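Local atomic coordinates of 3-carboxy-cis,cis-muconate cycloisomerase (Pseudomonas putida, PDB entry 1RE5), a protein that belongs to the mainly helical fumarase/aspartase superfamily of homotetrameric enzymes and is named as a cycloisomerase. Residues G103-D108 against P225-R230; G113-L118 against R186-Q191; G75-P80 against D108-G113; S238-V243 against D329-V334. All coordinates share one frame; numbering follows the deposited sequence.

Contacts 1, 3 and 2 follow one another along helix 106-142 from its start. Contacts 1 and 3 share Asp108 and have centres about 9 Å apart; the centre of contact 2 lies about 12 Å from that of contact 1 and 13 Å from that of contact 3. A salt bridge from Arg230 NH1 to Asp111 OD2 (2.7 Å) joins contact 1 to contact 3, and a probable hydrogen bond from Gln191 N to Thr112 OG1 (3.1 Å) joins contact 2 to contact 3. Contact 4 stands apart, its centre about 17 Å from that of contact 2. There Ile330 packs on helix 286-307, which carries Ser303, Thr304 and Ala307 of a dithiothreitol pocket.

Contact 1 of 4, residues G103-D108 against P225-R230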
loop_
_atom_site.group_PDB
_atom_site.type_symbol
_atom_site.label_atom_id
_atom_site.label_comp_id
_atom_site.label_asym_id
_atom_site.label_seq_id
_atom_site.Cartn_x
_atom_site.Cartn_y
_atom_site.Cartn_z
ATOM N N GLY D 103 -4.174 -33.447 20.295
ATOM C CA GLY D 103 -3.902 -32.286 21.128
ATOM C C GLY D 103 -3.523 -31.005 20.405
ATOM O O GLY D 103 -3.259 -29.982 21.049
ATOM N N ALA D 104 -3.505 -31.054 19.075
ATOM C CA ALA D 104 -3.135 -29.901 18.268
ATOM C C ALA D 104 -4.337 -29.274 17.568
ATOM O O ALA D 104 -5.343 -29.940 17.295
ATOM C CB ALA D 104 -2.086 -30.309 17.229
ATOM N N THR D 105 -4.221 -27.984 17.272
ATOM C CA THR D 105 -5.285 -27.270 16.595
ATOM C C THR D 105 -4.839 -27.076 15.150
ATOM O O THR D 105 -3.664 -27.242 14.845
ATOM C CB THR D 105 -5.567 -25.914 17.313
ATOM O OG1 THR D 105 -6.729 -25.303 16.751
ATOM C CG2 THR D 105 -4.393 -24.973 17.187
ATOM N N SER D 106 -5.771 -26.754 14.261
ATOM C CA SER D 106 -5.452 -26.550 12.847
ATOM C C SER D 106 -4.296 -25.572 12.598
ATOM O O SER D 106 -3.362 -25.869 11.842
ATOM C CB SER D 106 -6.695 -26.059 12.102
ATOM O OG SER D 106 -7.711 -27.047 12.091
ATOM N N GLN D 107 -4.352 -24.406 13.234
ATOM C CA GLN D 107 -3.300 -23.415 13.041
ATOM C C GLN D 107 -1.905 -23.920 13.441
ATOM O O GLN D 107 -0.903 -23.483 12.877
ATOM C CB GLN D 107 -3.631 -22.118 13.794
ATOM C CG GLN D 107 -2.733 -20.960 13.375
ATOM C CD GLN D 107 -3.106 -19.644 14.003
ATOM O OE1 GLN D 107 -2.479 -18.622 13.734
ATOM N NE2 GLN D 107 -4.127 -19.654 14.844
ATOM N N ASP D 108 -1.839 -24.833 14.407
ATOM C CA ASP D 108 -0.553 -25.373 14.830
ATOM C C ASP D 108 0.112 -26.041 13.638
ATOM O O ASP D 108 1.307 -25.832 13.380
ATOM C CB ASP D 108 -0.724 -26.415 15.931
ATOM C CG ASP D 108 -1.194 -25.817 17.233
ATOM O OD1 ASP D 108 -0.728 -24.719 17.584
ATOM O OD2 ASP D 108 -2.019 -26.453 17.921
ATOM N N PRO D 225 2.938 -19.706 22.555
ATOM C CA PRO D 225 2.358 -19.865 21.212
ATOM C C PRO D 225 2.081 -18.472 20.643
ATOM O O PRO D 225 1.918 -17.521 21.402
ATOM C CB PRO D 225 1.073 -20.641 21.486
ATOM C CG PRO D 225 1.442 -21.487 22.672
ATOM C CD PRO D 225 2.190 -20.506 23.544
ATOM N N TRP D 226 2.020 -18.345 19.323
ATOM C CA TRP D 226 1.774 -17.034 18.715
ATOM C C TRP D 226 0.687 -17.029 17.628
ATOM O O TRP D 226 0.872 -16.444 16.565
ATOM C CB TRP D 226 3.082 -16.471 18.142
ATOM C CG TRP D 226 3.893 -17.500 17.403
ATOM C CD1 TRP D 226 4.649 -18.495 17.954
ATOM C CD2 TRP D 226 3.963 -17.684 15.983
ATOM N NE1 TRP D 226 5.183 -19.289 16.967
ATOM C CE2 TRP D 226 4.779 -18.815 15.748
ATOM C CE3 TRP D 226 3.412 -17.004 14.882
ATOM C CZ2 TRP D 226 5.057 -19.285 14.460
ATOM C CZ3 TRP D 226 3.689 -17.474 13.596
ATOM C CH2 TRP D 226 4.507 -18.606 13.401
ATOM N N HIS D 227 -0.453 -17.659 17.910
ATOM C CA HIS D 227 -1.547 -17.718 16.943
ATOM C C HIS D 227 -1.986 -16.347 16.418
ATOM O O HIS D 227 -2.337 -16.222 15.238
ATOM C CB HIS D 227 -2.768 -18.431 17.539
ATOM C CG HIS D 227 -2.518 -19.860 17.904
ATOM N ND1 HIS D 227 -1.883 -20.743 17.056
ATOM C CD2 HIS D 227 -2.801 -20.556 19.029
ATOM C CE1 HIS D 227 -1.781 -21.921 17.646
ATOM N NE2 HIS D 227 -2.329 -21.835 18.844
ATOM N N THR D 228 -1.983 -15.326 17.278
ATOM C CA THR D 228 -2.399 -13.996 16.848
ATOM C C THR D 228 -1.352 -12.889 17.076
ATOM O O THR D 228 -1.682 -11.691 17.126
ATOM C CB THR D 228 -3.758 -13.592 17.490
ATOM O OG1 THR D 228 -3.639 -13.522 18.915
ATOM C CG2 THR D 228 -4.820 -14.609 17.143
ATOM N N GLN D 229 -0.092 -13.305 17.225
ATOM C CA GLN D 229 1.034 -12.380 17.364
ATOM C C GLN D 229 1.885 -12.743 16.135
ATOM O O GLN D 229 2.729 -13.650 16.196
ATOM C CB GLN D 229 1.810 -12.655 18.653
ATOM C CG GLN D 229 1.072 -12.303 19.957
ATOM C CD GLN D 229 0.732 -10.822 20.093
ATOM O OE1 GLN D 229 1.318 -9.973 19.418
ATOM N NE2 GLN D 229 -0.210 -10.509 20.980
ATOM N N ARG D 230 1.662 -12.037 15.026
ATOM C CA ARG D 230 2.342 -12.353 13.772
ATOM C C ARG D 230 3.600 -11.550 13.387
ATOM O O ARG D 230 4.066 -11.640 12.238
ATOM C CB ARG D 230 1.320 -12.254 12.638
ATOM C CG ARG D 230 -0.100 -12.586 13.061
ATOM C CD ARG D 230 -0.223 -14.044 13.393
ATOM N NE ARG D 230 -0.223 -14.866 12.189
ATOM C CZ ARG D 230 -0.012 -16.181 12.190
ATOM N NH1 ARG D 230 0.221 -16.817 13.333
ATOM N NH2 ARG D 230 -0.045 -16.863 11.054
#
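His227 and Gln107 supply most of the surface buried here, their side chains sliding past each other in opposite directions. Gln107 is stretched out along its whole length, CG anti to the backbone N (chi1 -167°), and this carries its amide alongside the imidazole, with the two planes 37° apart. Its aliphatic part takes part as well, CG lying 3.8 Å from His227 ND1. The carboxylate of Asp108 comes from another direction: OD1 lies at the edge of the imidazole, near the ring plane, 3.0 Å from His227 CE1. Beyond the outer end of the Gln107 amide, rather than over its face, sits the guanidinium of Arg230, coming from the opposite direction, its plane 60° from that of the amide; its NH2 forms a salt bridge with Glu323. The type I turn from Trp226 to Gln229 carries His227 at its second position. Thr105-Ser106 at the start of helix 106-142 resemble the Thr-Ser pair found here in relatives, where this region borders the active site; a similar place is probable in this protein. The imidazole is thus bordered by the Gln107 side chain and by the Asp108 carboxylate, whose OD1 is itself held by a hydrogen bond from Gly193 N, so that the position of the ring is defined by polar neighbours in a largely buried place.

Contact 2 of 4, residues G113-L118 against R186-Q191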
loop_
_atom_site.group_PDB
_atom_site.type_symbol
_atom_site.label_atom_id
_atom_site.label_comp_id
_atom_site.label_asym_id
_atom_site.label_seq_id
_atom_site.Cartn_x
_atom_site.Cartn_y
_atom_site.Cartn_z
ATOM N N GLY D 113 3.907 -25.727 9.558
ATOM C CA GLY D 113 4.202 -26.191 8.215
ATOM C C GLY D 113 4.806 -25.052 7.409
ATOM O O GLY D 113 5.767 -25.242 6.653
ATOM N N LEU D 114 4.240 -23.857 7.588
ATOM C CA LEU D 114 4.697 -22.642 6.902
ATOM C C LEU D 114 6.134 -22.349 7.328
ATOM O O LEU D 114 7.011 -22.131 6.483
ATOM C CB LEU D 114 3.810 -21.439 7.284
ATOM C CG LEU D 114 3.707 -20.180 6.398
ATOM C CD1 LEU D 114 3.441 -18.978 7.302
ATOM C CD2 LEU D 114 4.970 -19.941 5.596
ATOM N N VAL D 115 6.372 -22.347 8.637
ATOM C CA VAL D 115 7.710 -22.077 9.138
ATOM C C VAL D 115 8.704 -23.031 8.511
ATOM O O VAL D 115 9.831 -22.644 8.198
ATOM C CB VAL D 115 7.791 -22.189 10.671
ATOM C CG1 VAL D 115 9.240 -22.103 11.120
ATOM C CG2 VAL D 115 6.989 -21.057 11.316
ATOM N N LEU D 116 8.302 -24.279 8.310
ATOM C CA LEU D 116 9.219 -25.223 7.683
ATOM C C LEU D 116 9.509 -24.752 6.259
ATOM O O LEU D 116 10.660 -24.765 5.821
ATOM C CB LEU D 116 8.635 -26.643 7.676
ATOM C CG LEU D 116 8.555 -27.317 9.057
ATOM C CD1 LEU D 116 7.995 -28.723 8.904
ATOM C CD2 LEU D 116 9.930 -27.354 9.716
ATOM N N GLN D 117 8.473 -24.322 5.541
ATOM C CA GLN D 117 8.667 -23.845 4.173
ATOM C C GLN D 117 9.522 -22.593 4.190
ATOM O O GLN D 117 10.390 -22.405 3.338
ATOM C CB GLN D 117 7.331 -23.535 3.499
ATOM C CG GLN D 117 6.419 -24.722 3.412
ATOM C CD GLN D 117 5.128 -24.402 2.711
ATOM O OE1 GLN D 117 5.086 -24.285 1.490
ATOM N NE2 GLN D 117 4.057 -24.244 3.485
ATOM N N LEU D 118 9.280 -21.735 5.169
ATOM C CA LEU D 118 10.050 -20.512 5.271
ATOM C C LEU D 118 11.523 -20.812 5.499
ATOM O O LEU D 118 12.394 -20.123 4.973
ATOM C CB LEU D 118 9.498 -19.641 6.394
ATOM C CG LEU D 118 8.135 -19.017 6.093
ATOM C CD1 LEU D 118 7.749 -18.080 7.234
ATOM C CD2 LEU D 118 8.186 -18.251 4.774
ATOM N N ARG D 186 14.684 -15.890 15.614
ATOM C CA ARG D 186 13.384 -15.331 15.963
ATOM C C ARG D 186 12.276 -15.960 15.112
ATOM O O ARG D 186 11.203 -16.290 15.612
ATOM C CB ARG D 186 13.457 -13.833 15.714
ATOM C CG ARG D 186 12.596 -12.972 16.540
ATOM C CD ARG D 186 12.860 -11.534 16.120
ATOM N NE ARG D 186 14.164 -11.056 16.566
ATOM C CZ ARG D 186 14.945 -10.229 15.872
ATOM N NH1 ARG D 186 14.570 -9.785 14.679
ATOM N NH2 ARG D 186 16.098 -9.818 16.387
ATOM N N LEU D 187 12.557 -16.141 13.827
ATOM C CA LEU D 187 11.588 -16.688 12.880
ATOM C C LEU D 187 11.334 -18.184 12.950
ATOM O O LEU D 187 10.186 -18.621 12.910
ATOM C CB LEU D 187 12.012 -16.356 11.450
ATOM C CG LEU D 187 11.139 -16.964 10.352
ATOM C CD1 LEU D 187 9.774 -16.270 10.289
ATOM C CD2 LEU D 187 11.857 -16.817 9.030
ATOM N N LEU D 188 12.407 -18.965 13.032
ATOM C CA LEU D 188 12.302 -20.416 13.064
ATOM C C LEU D 188 11.871 -20.972 14.414
ATOM O O LEU D 188 12.658 -21.616 15.116
ATOM C CB LEU D 188 13.635 -21.036 12.633
ATOM C CG LEU D 188 14.116 -20.599 11.243
ATOM C CD1 LEU D 188 15.398 -21.331 10.853
ATOM C CD2 LEU D 188 13.022 -20.881 10.231
ATOM N N VAL D 189 10.616 -20.718 14.770
ATOM C CA VAL D 189 10.059 -21.200 16.022
ATOM C C VAL D 189 8.862 -22.099 15.737
ATOM O O VAL D 189 8.247 -22.023 14.663
ATOM C CB VAL D 189 9.604 -20.038 16.939
ATOM C CG1 VAL D 189 10.815 -19.287 17.466
ATOM C CG2 VAL D 189 8.659 -19.093 16.174
ATOM N N LEU D 190 8.545 -22.953 16.706
ATOM C CA LEU D 190 7.435 -23.880 16.580
ATOM C C LEU D 190 6.119 -23.200 16.954
ATOM O O LEU D 190 6.104 -22.269 17.764
ATOM C CB LEU D 190 7.653 -25.080 17.505
ATOM C CG LEU D 190 6.450 -26.025 17.632
ATOM C CD1 LEU D 190 6.396 -26.941 16.410
ATOM C CD2 LEU D 190 6.553 -26.823 18.923
ATOM N N GLN D 191 5.025 -23.657 16.347
ATOM C CA GLN D 191 3.700 -23.130 16.659
ATOM C C GLN D 191 2.911 -24.306 17.214
ATOM O O GLN D 191 2.391 -25.140 16.455
ATOM C CB GLN D 191 2.967 -22.609 15.420
ATOM C CG GLN D 191 1.608 -22.011 15.775
ATOM C CD GLN D 191 1.733 -20.648 16.438
ATOM O OE1 GLN D 191 1.624 -19.616 15.766
ATOM N NE2 GLN D 191 1.979 -20.633 17.747
#
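An inverse gamma turn centred on Leu188, just where helix 162-187 ends, presses against Val115 of helix 106-142; both helices belong to the central bundle of the fold. The turn is closed by Val189 N donating to Leu187 O at 2.8 Å, and it swings the chain across the flank of the neighbouring helix. Val115 is the residue that meets it. Both of its methyls approach the same carbonyl oxygen, CG1 and CG2 each lying 3.7 Å from Val189 O. With CG1 anti to the backbone N (chi1 172°), that branch also reaches the turn itself, 4.0 Å from Leu188 CA. The Leu188 side chain contributes one methyl, CD2, placed 4.1 Å from Val115 CG1. One helical turn further on, Leu118 extends CD1 to within 4.1 Å of Leu187 CD1, the two side chains crossing at about a right angle; Leu118 is backed in addition by Leu233 and Phe236 of helix 231-257. The loop is pinned from other sides too: Leu188 and Leu190 make backbone hydrogen bonds with Thr220, and Leu190 O accepts from Trp226 NE1. At the helix end, Arg186 pairs with Glu235 and with Glu182 of the second subunit. No hydrogen bond crosses between 113-118 and 186-191, so this interface rests on methyl groups packed against one another and against backbone, Val189 O included; several backbone groups of the turn are paired within the loop or with Thr220, consistent with an irregular segment lying buried against a helix.

Contact 3 of 4, residues G75-P80 against D108-G113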
loop_
_atom_site.group_PDB
_atom_site.type_symbol
_atom_site.label_atom_id
_atom_site.label_comp_id
_atom_site.label_asym_id
_atom_site.label_seq_id
_atom_site.Cartn_x
_atom_site.Cartn_y
_atom_site.Cartn_z
ATOM N N GLY D 75 -12.794 -23.941 5.924
ATOM C CA GLY D 75 -12.338 -22.654 6.407
ATOM C C GLY D 75 -10.834 -22.609 6.561
ATOM O O GLY D 75 -10.270 -21.558 6.838
ATOM N N ASN D 76 -10.185 -23.757 6.406
ATOM C CA ASN D 76 -8.734 -23.832 6.487
ATOM C C ASN D 76 -8.242 -25.092 5.792
ATOM O O ASN D 76 -9.029 -25.859 5.250
ATOM C CB ASN D 76 -8.247 -23.787 7.939
ATOM C CG ASN D 76 -8.639 -25.010 8.731
ATOM O OD1 ASN D 76 -8.529 -26.138 8.250
ATOM N ND2 ASN D 76 -9.084 -24.796 9.968
ATOM N N SER D 77 -6.937 -25.307 5.803
ATOM C CA SER D 77 -6.368 -26.465 5.130
ATOM C C SER D 77 -6.101 -27.652 6.051
ATOM O O SER D 77 -6.146 -28.795 5.619
ATOM C CB SER D 77 -5.068 -26.050 4.453
ATOM O OG SER D 77 -4.256 -25.341 5.377
ATOM N N ALA D 78 -5.828 -27.380 7.320
ATOM C CA ALA D 78 -5.528 -28.439 8.275
ATOM C C ALA D 78 -6.598 -29.507 8.430
ATOM O O ALA D 78 -6.311 -30.691 8.247
ATOM C CB ALA D 78 -5.209 -27.842 9.643
ATOM N N ILE D 79 -7.831 -29.119 8.754
ATOM C CA ILE D 79 -8.851 -30.143 8.958
ATOM C C ILE D 79 -9.122 -31.073 7.765
ATOM O O ILE D 79 -9.265 -32.283 7.955
ATOM C CB ILE D 79 -10.206 -29.564 9.509
ATOM C CG1 ILE D 79 -11.133 -29.176 8.372
ATOM C CG2 ILE D 79 -9.949 -28.390 10.431
ATOM C CD1 ILE D 79 -12.537 -28.857 8.846
ATOM N N PRO D 80 -9.180 -30.546 6.530
ATOM C CA PRO D 80 -9.438 -31.501 5.450
ATOM C C PRO D 80 -8.250 -32.426 5.236
ATOM O O PRO D 80 -8.408 -33.580 4.837
ATOM C CB PRO D 80 -9.688 -30.606 4.241
ATOM C CG PRO D 80 -10.243 -29.378 4.849
ATOM C CD PRO D 80 -9.316 -29.173 6.030
ATOM N N ASP D 108 -1.839 -24.833 14.407
ATOM C CA ASP D 108 -0.553 -25.373 14.830
ATOM C C ASP D 108 0.112 -26.041 13.638
ATOM O O ASP D 108 1.307 -25.832 13.380
ATOM C CB ASP D 108 -0.724 -26.415 15.931
ATOM C CG ASP D 108 -1.194 -25.817 17.233
ATOM O OD1 ASP D 108 -0.728 -24.719 17.584
ATOM O OD2 ASP D 108 -2.019 -26.453 17.921
ATOM N N ALA D 109 -0.671 -26.837 12.908
ATOM C CA ALA D 109 -0.146 -27.551 11.747
ATOM C C ALA D 109 0.177 -26.604 10.599
ATOM O O ALA D 109 1.211 -26.726 9.939
ATOM C CB ALA D 109 -1.139 -28.600 11.287
ATOM N N MET D 110 -0.721 -25.658 10.364
ATOM C CA MET D 110 -0.544 -24.680 9.302
ATOM C C MET D 110 0.651 -23.726 9.506
ATOM O O MET D 110 1.494 -23.574 8.614
ATOM C CB MET D 110 -1.819 -23.882 9.162
ATOM C CG MET D 110 -2.995 -24.722 8.775
ATOM S SD MET D 110 -4.345 -23.644 8.305
ATOM C CE MET D 110 -5.488 -23.980 9.652
ATOM N N ASP D 111 0.728 -23.076 10.663
ATOM C CA ASP D 111 1.834 -22.162 10.910
ATOM C C ASP D 111 3.173 -22.895 10.956
ATOM O O ASP D 111 4.168 -22.426 10.397
ATOM C CB ASP D 111 1.635 -21.388 12.222
ATOM C CG ASP D 111 0.726 -20.172 12.071
ATOM O OD1 ASP D 111 0.281 -19.864 10.938
ATOM O OD2 ASP D 111 0.461 -19.515 13.106
ATOM N N THR D 112 3.215 -24.038 11.626
ATOM C CA THR D 112 4.472 -24.763 11.707
ATOM C C THR D 112 4.879 -25.248 10.331
ATOM O O THR D 112 6.055 -25.175 9.969
ATOM C CB THR D 112 4.386 -25.955 12.661
ATOM O OG1 THR D 112 4.120 -25.481 13.995
ATOM C CG2 THR D 112 5.708 -26.735 12.643
ATOM N N GLY D 113 3.907 -25.727 9.558
ATOM C CA GLY D 113 4.202 -26.191 8.215
ATOM C C GLY D 113 4.806 -25.052 7.409
ATOM O O GLY D 113 5.767 -25.242 6.653
#
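Asp108 O is gripped twice by Thr112, from its backbone N at 3.2 Å and its hydroxyl OG1 at 2.9 Å, in the same helix that sends Met110 against Asn76, Ser77 and Ala78. The Thr112 hydroxyl is thus tied back onto its own helix, OG1 lying 16° from the plane of the Asp108 carbonyl. Across the contact, Met110 does nearly all the work. Its chain runs on extended through chi2 and then bends at chi3, which brings CE over beside Asn76, 3.3 Å from CB, the two side chains crossing at about a right angle. SD lies 3.4 Å from Ser77 OG, and CE also packs on Ala78 CB at 3.9 Å. A looser methyl contact, Ala78 CB to Ala109 CB, lies alongside at 4.5 Å. The amide beside the methionine is held in turn, since Asn76 OD1 accepts from Ile79 N (3.1 Å). Ser77 touches Phe6 of the third subunit, and Ala109 is covered by Phe31 of helix 21-40. An asparagine whose side chain makes a capping bond in the turn leading into helix 78-92 is packed, mainly through one methionine, against the opening turns of helix 106-142, the first long helix of the superfamily's central bundle.

Contact 4 of 4, residues S238-V243 against D329-V334; sequences SVLGLV and DICCLV
Segments 238-243 and 329-334 run in nearly the same direction, their helix axes 26° apart and 10.0 Å from each other at closest approach, with the CA atoms of Leu240 and Val334 nearest. Leu240 is the main projection. Its CD2 methyl reaches past Ile330 to the sulfur of Cys331, 3.6 Å from SG, and touches Ile330 CG2 at 4.0 Å. That Ile330 branch is anti to its backbone N and also lies 4.0 Å from Leu240 CB, so it packs along the root and tip of the leucine alike. These are two of the five long helices, 231-257 and 319-347, that make up the central bundle of each subunit, and in this superfamily such bundles assemble into the core of the tetramer. Val334 bridges two turns of the opposite helix: its CG2 sits 3.7 Å from Leu240 O and 4.1 Å from Leu240 CB, whereas its CG1 meets Val243 CG1 at 4.0 Å, the two valines crossing at about a right angle. Ile330 is covered further by Leu301, Leu302 and Leu305 of helix 286-307. On the side of helix 231-257 turned away from helix 319-347, Ser238 OG hydrogen-bonds to Ser238 OG of the second subunit.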
loop_
_atom_site.group_PDB
_atom_site.type_symbol
_atom_site.label_atom_id
_atom_site.label_comp_id
_atom_site.label_asym_id
_atom_site.label_seq_id
_atom_site.Cartn_x
_atom_site.Cartn_y
_atom_site.Cartn_z
ATOM N N SER D 238 9.287 -8.199 5.584
ATOM C CA SER D 238 9.844 -6.868 5.540
ATOM C C SER D 238 11.288 -6.845 5.032
ATOM O O SER D 238 11.670 -5.985 4.244
ATOM C CB SER D 238 9.755 -6.257 6.931
ATOM O OG SER D 238 10.431 -5.031 6.945
ATOM N N VAL D 239 12.106 -7.787 5.478
ATOM C CA VAL D 239 13.494 -7.821 5.025
ATOM C C VAL D 239 13.512 -8.181 3.544
ATOM O O VAL D 239 14.291 -7.632 2.768
ATOM C CB VAL D 239 14.333 -8.837 5.856
ATOM C CG1 VAL D 239 15.780 -8.852 5.370
ATOM C CG2 VAL D 239 14.284 -8.448 7.337
ATOM N N LEU D 240 12.640 -9.104 3.148
ATOM C CA LEU D 240 12.551 -9.481 1.737
ATOM C C LEU D 240 12.169 -8.219 0.949
ATOM O O LEU D 240 12.599 -8.018 -0.200
ATOM C CB LEU D 240 11.499 -10.576 1.544
ATOM C CG LEU D 240 11.991 -12.016 1.323
ATOM C CD1 LEU D 240 13.075 -12.374 2.308
ATOM C CD2 LEU D 240 10.815 -12.970 1.460
ATOM N N GLY D 241 11.379 -7.365 1.602
ATOM C CA GLY D 241 10.945 -6.125 0.991
ATOM C C GLY D 241 12.155 -5.254 0.735
ATOM O O GLY D 241 12.304 -4.682 -0.354
ATOM N N LEU D 242 13.019 -5.152 1.742
ATOM C CA LEU D 242 14.244 -4.368 1.639
ATOM C C LEU D 242 15.101 -4.885 0.472
ATOM O O LEU D 242 15.662 -4.099 -0.302
ATOM C CB LEU D 242 15.018 -4.470 2.954
ATOM C CG LEU D 242 15.060 -3.321 3.980
ATOM C CD1 LEU D 242 13.840 -2.411 3.896
ATOM C CD2 LEU D 242 15.195 -3.941 5.369
ATOM N N VAL D 243 15.185 -6.206 0.335
ATOM C CA VAL D 243 15.969 -6.809 -0.744
ATOM C C VAL D 243 15.390 -6.439 -2.105
ATOM O O VAL D 243 16.125 -6.099 -3.032
ATOM C CB VAL D 243 16.007 -8.342 -0.631
ATOM C CG1 VAL D 243 16.618 -8.935 -1.893
ATOM C CG2 VAL D 243 16.818 -8.753 0.587
ATOM N N ASP D 329 3.754 -15.239 -2.229
ATOM C CA ASP D 329 3.973 -14.376 -3.381
ATOM C C ASP D 329 5.221 -13.528 -3.208
ATOM O O ASP D 329 6.005 -13.372 -4.142
ATOM C CB ASP D 329 2.774 -13.454 -3.618
ATOM C CG ASP D 329 1.683 -14.120 -4.421
ATOM O OD1 ASP D 329 0.693 -13.426 -4.764
ATOM O OD2 ASP D 329 1.819 -15.341 -4.705
ATOM N N ILE D 330 5.394 -12.968 -2.014
ATOM C CA ILE D 330 6.553 -12.130 -1.744
ATOM C C ILE D 330 7.842 -12.921 -1.961
ATOM O O ILE D 330 8.740 -12.467 -2.661
ATOM C CB ILE D 330 6.510 -11.580 -0.308
ATOM C CG1 ILE D 330 5.300 -10.663 -0.139
ATOM C CG2 ILE D 330 7.788 -10.814 -0.011
ATOM C CD1 ILE D 330 5.053 -10.209 1.274
ATOM N N CYS D 331 7.916 -14.110 -1.370
ATOM C CA CYS D 331 9.086 -14.967 -1.507
ATOM C C CYS D 331 9.398 -15.295 -2.963
ATOM O O CYS D 331 10.561 -15.259 -3.388
ATOM C CB CYS D 331 8.873 -16.262 -0.728
ATOM S SG CYS D 331 8.959 -16.030 1.056
ATOM N N CYS D 332 8.366 -15.618 -3.734
ATOM C CA CYS D 332 8.583 -15.958 -5.133
ATOM C C CYS D 332 9.059 -14.761 -5.938
ATOM O O CYS D 332 9.988 -14.866 -6.737
ATOM C CB CYS D 332 7.302 -16.537 -5.736
ATOM S SG CYS D 332 6.857 -18.098 -4.968
ATOM N N LEU D 333 8.420 -13.618 -5.715
ATOM C CA LEU D 333 8.767 -12.378 -6.406
ATOM C C LEU D 333 10.234 -12.031 -6.190
ATOM O O LEU D 333 10.955 -11.686 -7.132
ATOM C CB LEU D 333 7.885 -11.238 -5.890
ATOM C CG LEU D 333 6.883 -10.540 -6.826
ATOM C CD1 LEU D 333 6.674 -11.328 -8.115
ATOM C CD2 LEU D 333 5.567 -10.365 -6.075
ATOM N N VAL D 334 10.671 -12.123 -4.942
ATOM C CA VAL D 334 12.042 -11.819 -4.608
ATOM C C VAL D 334 13.008 -12.864 -5.182
ATOM O O VAL D 334 14.091 -12.511 -5.668
ATOM C CB VAL D 334 12.203 -11.718 -3.081
ATOM C CG1 VAL D 334 13.658 -11.503 -2.716
ATOM C CG2 VAL D 334 11.357 -10.558 -2.555
#